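Local structure of kinetochore protein Mis16 (Schizosaccharomyces japonicus, 4XYH) at residues Q275-F289 with A298-L311. The protein probably serves as a WD-repeat histone chaperone at centromeres, recognising histone H4 and the CENP-A-specific chaperone Scm3. Numbering follows the deposited sequence.
Sequences QCVKAHEQPVNGVAF and ATASADHTVALWDL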
loop_
_atom_site.group_PDB
_atom_site.type_symbol
_atom_site.label_atom_id
_atom_site.label_comp_id
_atom_site.label_asym_id
_atom_site.label_seq_id
_atom_site.Cartn_x
_atom_site.Cartn_y
_atom_site.Cartn_z
ATOM N N GLN A 275 1.511 -22.419 6.170
ATOM C CA GLN A 275 2.802 -22.060 6.745
ATOM C C GLN A 275 2.574 -20.962 7.761
ATOM O O GLN A 275 1.744 -20.075 7.539
ATOM C CB GLN A 275 3.802 -21.579 5.676
ATOM C CG GLN A 275 4.419 -22.671 4.819
ATOM C CD GLN A 275 5.846 -22.332 4.391
ATOM O OE1 GLN A 275 6.084 -21.894 3.269
ATOM N NE2 GLN A 275 6.798 -22.538 5.291
ATOM N N CYS A 276 3.312 -21.009 8.867
ATOM C CA CYS A 276 3.209 -19.979 9.891
ATOM C C CYS A 276 4.507 -19.884 10.668
ATOM O O CYS A 276 4.893 -20.825 11.361
ATOM C CB CYS A 276 2.044 -20.274 10.844
ATOM S SG CYS A 276 1.959 -19.145 12.282
ATOM N N VAL A 277 5.191 -18.755 10.562
ATOM C CA VAL A 277 6.417 -18.573 11.318
ATOM C C VAL A 277 6.376 -17.237 12.030
ATOM O O VAL A 277 5.646 -16.329 11.625
ATOM C CB VAL A 277 7.676 -18.612 10.425
ATOM C CG1 VAL A 277 7.740 -19.899 9.608
ATOM C CG2 VAL A 277 7.690 -17.409 9.503
ATOM N N LYS A 278 7.165 -17.119 13.092
ATOM C CA LYS A 278 7.427 -15.824 13.687
ATOM C C LYS A 278 8.419 -15.111 12.762
ATOM O O LYS A 278 9.510 -15.612 12.524
ATOM C CB LYS A 278 7.976 -15.970 15.106
ATOM C CG LYS A 278 8.426 -14.644 15.715
ATOM C CD LYS A 278 8.868 -14.789 17.159
ATOM C CE LYS A 278 10.151 -15.590 17.280
ATOM N NZ LYS A 278 10.967 -15.133 18.462
ATOM N N ALA A 279 8.024 -13.968 12.211
ATOM C CA ALA A 279 8.853 -13.268 11.236
ATOM C C ALA A 279 9.743 -12.235 11.906
ATOM O O ALA A 279 10.884 -12.051 11.500
ATOM C CB ALA A 279 7.979 -12.596 10.158
ATOM N N HIS A 280 9.208 -11.534 12.905
ATOM C CA HIS A 280 9.981 -10.544 13.662
ATOM C C HIS A 280 9.695 -10.690 15.157
ATOM O O HIS A 280 8.822 -11.458 15.533
ATOM C CB HIS A 280 9.646 -9.119 13.206
ATOM C CG HIS A 280 9.944 -8.866 11.762
ATOM N ND1 HIS A 280 11.023 -8.109 11.348
ATOM C CD2 HIS A 280 9.313 -9.269 10.637
ATOM C CE1 HIS A 280 11.039 -8.063 10.028
ATOM N NE2 HIS A 280 10.014 -8.757 9.570
ATOM N N GLU A 281 10.408 -9.937 15.998
ATOM C CA GLU A 281 10.134 -9.957 17.430
ATOM C C GLU A 281 9.051 -8.939 17.770
ATOM O O GLU A 281 8.520 -8.942 18.880
ATOM C CB GLU A 281 11.399 -9.672 18.252
ATOM C CG GLU A 281 12.479 -10.740 18.138
ATOM C CD GLU A 281 11.969 -12.131 18.463
ATOM O OE1 GLU A 281 11.251 -12.280 19.481
ATOM O OE2 GLU A 281 12.276 -13.077 17.691
ATOM N N GLN A 282 8.731 -8.075 16.804
ATOM C CA GLN A 282 7.774 -6.995 16.996
ATOM C C GLN A 282 6.737 -7.044 15.873
ATOM O O GLN A 282 6.942 -7.750 14.894
ATOM C CB GLN A 282 8.494 -5.643 17.025
ATOM C CG GLN A 282 9.598 -5.542 18.082
ATOM C CD GLN A 282 10.142 -4.129 18.208
ATOM O OE1 GLN A 282 9.395 -3.154 18.105
ATOM N NE2 GLN A 282 11.448 -4.012 18.422
ATOM N N PRO A 283 5.608 -6.318 16.021
ATOM C CA PRO A 283 4.553 -6.299 14.999
ATOM C C PRO A 283 5.032 -6.197 13.548
ATOM O O PRO A 283 5.965 -5.452 13.221
ATOM C CB PRO A 283 3.744 -5.065 15.392
ATOM C CG PRO A 283 3.777 -5.132 16.884
ATOM C CD PRO A 283 5.170 -5.607 17.239
ATOM N N VAL A 284 4.397 -6.982 12.690
ATOM C CA VAL A 284 4.684 -6.944 11.265
ATOM C C VAL A 284 3.600 -6.150 10.548
ATOM O O VAL A 284 2.431 -6.541 10.580
ATOM C CB VAL A 284 4.772 -8.356 10.674
ATOM C CG1 VAL A 284 5.345 -8.294 9.272
ATOM C CG2 VAL A 284 5.648 -9.232 11.562
ATOM N N ASN A 285 3.999 -5.047 9.908
ATOM C CA ASN A 285 3.052 -4.077 9.350
ATOM C C ASN A 285 2.693 -4.258 7.887
ATOM O O ASN A 285 1.607 -3.866 7.475
ATOM C CB ASN A 285 3.588 -2.655 9.539
ATOM C CG ASN A 285 3.688 -2.270 10.998
ATOM O OD1 ASN A 285 2.845 -2.663 11.804
ATOM N ND2 ASN A 285 4.727 -1.527 11.353
ATOM N N GLY A 286 3.601 -4.818 7.095
ATOM C CA GLY A 286 3.336 -4.982 5.676
ATOM C C GLY A 286 3.984 -6.226 5.110
ATOM O O GLY A 286 4.949 -6.764 5.680
ATOM N N VAL A 287 3.454 -6.681 3.978
ATOM C CA VAL A 287 3.966 -7.861 3.303
ATOM C C VAL A 287 3.765 -7.680 1.803
ATOM O O VAL A 287 2.779 -7.087 1.366
ATOM C CB VAL A 287 3.258 -9.145 3.803
ATOM C CG1 VAL A 287 1.751 -9.020 3.603
ATOM C CG2 VAL A 287 3.816 -10.414 3.115
ATOM N N ALA A 288 4.700 -8.186 1.013
ATOM C CA ALA A 288 4.632 -7.997 -0.430
ATOM C C ALA A 288 5.394 -9.093 -1.172
ATOM O O ALA A 288 6.568 -9.368 -0.885
ATOM C CB ALA A 288 5.163 -6.625 -0.812
ATOM N N PHE A 289 4.700 -9.721 -2.116
ATOM C CA PHE A 289 5.298 -10.675 -3.035
ATOM C C PHE A 289 6.004 -9.960 -4.177
ATOM O O PHE A 289 5.490 -8.978 -4.720
ATOM C CB PHE A 289 4.234 -11.595 -3.619
ATOM C CG PHE A 289 3.763 -12.663 -2.687
ATOM C CD1 PHE A 289 4.657 -13.575 -2.147
ATOM C CD2 PHE A 289 2.413 -12.792 -2.390
ATOM C CE1 PHE A 289 4.212 -14.581 -1.314
ATOM C CE2 PHE A 289 1.966 -13.798 -1.562
ATOM C CZ PHE A 289 2.869 -14.693 -1.021
ATOM N N ALA A 298 8.684 -9.870 1.088
ATOM C CA ALA A 298 9.269 -8.979 2.081
ATOM C C ALA A 298 8.276 -8.676 3.185
ATOM O O ALA A 298 7.066 -8.616 2.940
ATOM C CB ALA A 298 9.734 -7.687 1.427
ATOM N N THR A 299 8.790 -8.475 4.397
ATOM C CA THR A 299 7.975 -8.023 5.515
ATOM C C THR A 299 8.547 -6.733 6.096
ATOM O O THR A 299 9.769 -6.573 6.206
ATOM C CB THR A 299 7.883 -9.086 6.648
ATOM O OG1 THR A 299 9.204 -9.485 7.049
ATOM C CG2 THR A 299 7.113 -10.306 6.180
ATOM N N ALA A 300 7.653 -5.818 6.456
ATOM C CA ALA A 300 8.025 -4.572 7.118
ATOM C C ALA A 300 7.585 -4.658 8.571
ATOM O O ALA A 300 6.437 -4.992 8.855
ATOM C CB ALA A 300 7.379 -3.376 6.429
ATOM N N SER A 301 8.490 -4.354 9.489
ATOM C CA SER A 301 8.205 -4.554 10.896
ATOM C C SER A 301 8.342 -3.287 11.705
ATOM O O SER A 301 9.057 -2.363 11.312
ATOM C CB SER A 301 9.134 -5.614 11.485
ATOM O OG SER A 301 8.918 -5.747 12.883
ATOM N N ALA A 302 7.685 -3.283 12.866
ATOM C CA ALA A 302 7.857 -2.234 13.861
ATOM C C ALA A 302 9.279 -2.205 14.453
ATOM O O ALA A 302 9.650 -1.251 15.138
ATOM C CB ALA A 302 6.820 -2.400 14.984
ATOM N N ASP A 303 10.074 -3.243 14.199
ATOM C CA ASP A 303 11.450 -3.283 14.697
ATOM C C ASP A 303 12.409 -2.477 13.820
ATOM O O ASP A 303 13.611 -2.685 13.875
ATOM C CB ASP A 303 11.945 -4.735 14.823
ATOM C CG ASP A 303 12.148 -5.432 13.470
ATOM O OD1 ASP A 303 12.048 -4.787 12.399
ATOM O OD2 ASP A 303 12.429 -6.654 13.482
ATOM N N HIS A 304 11.854 -1.601 12.984
ATOM C CA HIS A 304 12.608 -0.710 12.079
ATOM C C HIS A 304 13.240 -1.438 10.882
ATOM O O HIS A 304 14.000 -0.840 10.130
ATOM C CB HIS A 304 13.721 0.061 12.829
ATOM C CG HIS A 304 13.268 0.742 14.088
ATOM N ND1 HIS A 304 14.102 1.558 14.828
ATOM C CD2 HIS A 304 12.081 0.729 14.744
ATOM C CE1 HIS A 304 13.447 2.019 15.878
ATOM N NE2 HIS A 304 12.220 1.531 15.852
ATOM N N THR A 305 12.931 -2.712 10.677
ATOM C CA THR A 305 13.593 -3.410 9.591
ATOM C C THR A 305 12.632 -3.957 8.560
ATOM O O THR A 305 11.432 -4.087 8.806
ATOM C CB THR A 305 14.460 -4.587 10.109
ATOM O OG1 THR A 305 13.612 -5.616 10.639
ATOM C CG2 THR A 305 15.415 -4.112 11.189
ATOM N N VAL A 306 13.190 -4.279 7.398
ATOM C CA VAL A 306 12.502 -5.073 6.408
ATOM C C VAL A 306 13.237 -6.396 6.250
ATOM O O VAL A 306 14.443 -6.412 6.033
ATOM C CB VAL A 306 12.417 -4.348 5.051
ATOM C CG1 VAL A 306 11.961 -5.315 3.956
ATOM C CG2 VAL A 306 11.476 -3.190 5.157
ATOM N N ALA A 307 12.518 -7.504 6.381
ATOM C CA ALA A 307 13.123 -8.818 6.207
ATOM C C ALA A 307 12.700 -9.422 4.873
ATOM O O ALA A 307 11.542 -9.286 4.466
ATOM C CB ALA A 307 12.750 -9.742 7.358
ATOM N N LEU A 308 13.641 -10.070 4.190
ATOM C CA LEU A 308 13.351 -10.752 2.920
ATOM C C LEU A 308 13.243 -12.254 3.154
ATOM O O LEU A 308 13.976 -12.800 3.971
ATOM C CB LEU A 308 14.434 -10.443 1.878
ATOM C CG LEU A 308 14.579 -8.938 1.626
ATOM C CD1 LEU A 308 15.832 -8.627 0.823
ATOM C CD2 LEU A 308 13.353 -8.418 0.905
ATOM N N TRP A 309 12.331 -12.918 2.440
ATOM C CA TRP A 309 12.069 -14.330 2.669
ATOM C C TRP A 309 11.879 -15.089 1.365
ATOM O O TRP A 309 11.391 -14.544 0.368
ATOM C CB TRP A 309 10.808 -14.537 3.521
ATOM C CG TRP A 309 10.735 -13.752 4.761
ATOM C CD1 TRP A 309 10.282 -12.467 4.893
ATOM C CD2 TRP A 309 11.088 -14.192 6.078
ATOM N NE1 TRP A 309 10.339 -12.082 6.210
ATOM C CE2 TRP A 309 10.835 -13.119 6.957
ATOM C CE3 TRP A 309 11.587 -15.390 6.597
ATOM C CZ2 TRP A 309 11.079 -13.202 8.327
ATOM C CZ3 TRP A 309 11.833 -15.472 7.962
ATOM C CH2 TRP A 309 11.576 -14.386 8.810
ATOM N N ASP A 310 12.246 -16.358 1.388
ATOM C CA ASP A 310 11.890 -17.274 0.322
ATOM C C ASP A 310 10.881 -18.273 0.892
ATOM O O ASP A 310 11.085 -18.794 1.988
ATOM C CB ASP A 310 13.128 -17.985 -0.221
ATOM C CG ASP A 310 12.817 -18.860 -1.422
ATOM O OD1 ASP A 310 12.089 -19.864 -1.275
ATOM O OD2 ASP A 310 13.305 -18.536 -2.521
ATOM N N LEU A 311 9.798 -18.529 0.159
ATOM C CA LEU A 311 8.729 -19.431 0.608
ATOM C C LEU A 311 9.211 -20.844 0.908
ATOM O O LEU A 311 8.535 -21.609 1.607
ATOM C CB LEU A 311 7.607 -19.514 -0.444
ATOM C CG LEU A 311 6.618 -18.356 -0.614
ATOM C CD1 LEU A 311 5.678 -18.645 -1.783
ATOM C CD2 LEU A 311 5.828 -18.138 0.664
HETATM O O HOH W 1 12.362 -8.429 15.470
#
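Val-284 to Ala-288 pairs antiparallel with Ala-298 to Ser-301, the short strand axes 4.5 Å apart at 155°, and a classic beta bulge sets Asn-285 and Gly-286 both against Ala-300, whose O takes a 2.7 Å bond from Asn-285 N and a weak one from Gly-286 N. Over the face of this sheet that carries Thr-299 and Ser-301 lies the imidazole of His-280, gripped at both nitrogens. Its ND1 donates to Asp-303 OD2 (2.9 Å) nearly in the ring plane but from above the carboxylate plane, the two planes standing 68° apart. At the far edge NE2 meets Thr-299 OG1 at 2.7 Å, where either may be the donor. That hydroxyl, placed between backbone N and carbonyl carbon (chi1 54°), also accepts from Trp-309 NE1 at 3.0 Å, in the indole plane. Ser-301 CB covers one imidazole face, a CH-pi contact 3.3 Å from the centroid, while Ser-301 OG donates to Pro-283 O, which also accepts from Ala-302 N. Asp-303 OD1 receives Thr-305 N in an Asx turn, bracing the carboxylate. A phenylalanine in place of His-280 would probably leave Asp-303 OD2 and Thr-299 OG1 without their nitrogen partners and break the bonded link from the loop to Trp-309. The Asp-His-Ser/Thr-Trp chain of bonds is the WD40 signature tetrad: it ties the loop following strand 275-278, the outer strand of the preceding blade's sheet, to the second and third strands of the next propeller blade, and the carboxylate, which also takes a water on OD2, is likely to polarise the imidazole toward Thr-299.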